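Local coordinates for uncharacterized protein lp_2664 (Lactobacillus plantarum WCFS1, PDB 2PJQ) that is of unknown function, but belongs to the HD-domain family and so may be a metal-dependent phosphohydrolase, at residues L142-S145 against G149-I152. Numbering follows the deposited sequence.
Sequences LYYS and GEKI
Helix 134-148 ends in a Schellman-like C-terminal turn, with Gly149 at C' and the backbone N-H groups of Gly149 and Glu150 both turned onto the carbonyl of Ser145. The helical bond, from Gly149 N to Ser145 O, spans 2.8 Å. Glu150 N adds a weak bond to Ser145 O at 3.1 Å, bent to 121° at the hydrogen. Glycine fits because at its phi of 92° a CB would press against the carbonyl oxygen of the preceding residue. The chain then doubles back beside the helix, and the CB of Glu150 comes 3.9 Å from the CB of Ser145. The small serine allows this approach, and its OG, lying beside its own backbone N (chi1 -48°), sits 3.4 Å from Glu150 OE1. That bond is weak, and the one hydroxyl proton could instead serve Ala141 O. Glu150 is partly exposed, which suits a charge carried past Ser145 on an extended chain; its OE2 lies obliquely near CE2 of the Tyr144 ring. Further along the returning chain, a separate contact brings Leu142 CD2 to Ile152 CG2 at 4.0 Å, two branched apolar residues suited to packing on Phe209 and Phe213 of helix 204-219. Glu150 O also accepts a hydrogen bond from Tyr143 OH of the second subunit, placing the turn at the dimer interface. The positive-phi glycine and the weak bond from Glu150 N to Ser145 O resemble a Schellman motif.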
loop_
_atom_site.group_PDB
_atom_site.type_symbol
_atom_site.label_atom_id
_atom_site.label_comp_id
_atom_site.label_asym_id
_atom_site.label_seq_id
_atom_site.Cartn_x
_atom_site.Cartn_y
_atom_site.Cartn_z
ATOM N N LEU B 142 0.715 -2.425 3.168
ATOM C CA LEU B 142 0.076 -1.145 2.917
ATOM C C LEU B 142 -1.091 -1.199 1.935
ATOM O O LEU B 142 -2.019 -0.387 2.009
ATOM C CB LEU B 142 1.114 -0.108 2.448
ATOM C CG LEU B 142 1.847 0.463 3.662
ATOM C CD1 LEU B 142 3.043 -0.426 4.030
ATOM C CD2 LEU B 142 2.264 1.867 3.352
ATOM N N TYR B 143 -1.043 -2.144 1.007
ATOM C CA TYR B 143 -2.111 -2.275 0.023
ATOM C C TYR B 143 -3.405 -2.623 0.740
ATOM O O TYR B 143 -4.500 -2.333 0.260
ATOM C CB TYR B 143 -1.744 -3.348 -0.984
ATOM C CG TYR B 143 -2.803 -3.613 -1.999
ATOM C CD1 TYR B 143 -3.878 -4.459 -1.714
ATOM C CD2 TYR B 143 -2.730 -3.040 -3.267
ATOM C CE1 TYR B 143 -4.855 -4.739 -2.678
ATOM C CE2 TYR B 143 -3.699 -3.312 -4.236
ATOM C CZ TYR B 143 -4.751 -4.161 -3.935
ATOM O OH TYR B 143 -5.675 -4.454 -4.902
ATOM N N TYR B 144 -3.269 -3.249 1.902
ATOM C CA TYR B 144 -4.413 -3.620 2.713
ATOM C C TYR B 144 -4.948 -2.385 3.445
ATOM O O TYR B 144 -6.164 -2.194 3.574
ATOM C CB TYR B 144 -4.002 -4.676 3.726
ATOM C CG TYR B 144 -5.111 -5.051 4.678
ATOM C CD1 TYR B 144 -6.207 -5.790 4.246
ATOM C CD2 TYR B 144 -5.076 -4.640 6.003
ATOM C CE1 TYR B 144 -7.230 -6.101 5.117
ATOM C CE2 TYR B 144 -6.084 -4.943 6.868
ATOM C CZ TYR B 144 -7.156 -5.668 6.433
ATOM O OH TYR B 144 -8.166 -5.959 7.316
ATOM N N SER B 145 -4.028 -1.555 3.924
ATOM C CA SER B 145 -4.374 -0.336 4.639
ATOM C C SER B 145 -5.128 0.606 3.722
ATOM O O SER B 145 -6.011 1.340 4.176
ATOM C CB SER B 145 -3.120 0.364 5.140
ATOM O OG SER B 145 -2.272 -0.558 5.780
ATOM N N GLY B 149 -8.702 1.592 4.742
ATOM C CA GLY B 149 -8.791 2.971 5.186
ATOM C C GLY B 149 -7.993 3.249 6.452
ATOM O O GLY B 149 -8.091 4.321 7.042
ATOM N N GLU B 150 -7.194 2.273 6.861
ATOM C CA GLU B 150 -6.354 2.361 8.048
ATOM C C GLU B 150 -5.402 3.545 7.957
ATOM O O GLU B 150 -5.222 4.124 6.896
ATOM C CB GLU B 150 -5.548 1.076 8.147
ATOM C CG GLU B 150 -5.248 0.557 9.525
ATOM C CD GLU B 150 -4.453 -0.728 9.442
ATOM O OE1 GLU B 150 -3.263 -0.652 9.061
ATOM O OE2 GLU B 150 -5.019 -1.809 9.732
ATOM N N LYS B 151 -4.781 3.891 9.075
ATOM C CA LYS B 151 -3.828 4.994 9.117
ATOM C C LYS B 151 -2.402 4.469 8.848
ATOM O O LYS B 151 -2.017 3.399 9.332
ATOM C CB LYS B 151 -3.907 5.655 10.488
ATOM C CG LYS B 151 -3.233 7.010 10.595
ATOM C CD LYS B 151 -3.411 7.564 12.000
ATOM C CE LYS B 151 -4.887 7.699 12.360
ATOM N NZ LYS B 151 -5.072 8.001 13.806
ATOM N N ILE B 152 -1.606 5.217 8.094
ATOM C CA ILE B 152 -0.264 4.747 7.776
ATOM C C ILE B 152 0.734 4.863 8.911
ATOM O O ILE B 152 1.560 3.976 9.100
ATOM C CB ILE B 152 0.339 5.487 6.553
ATOM C CG1 ILE B 152 -0.655 5.494 5.394
ATOM C CG2 ILE B 152 1.615 4.776 6.091
ATOM C CD1 ILE B 152 -0.225 6.350 4.221
#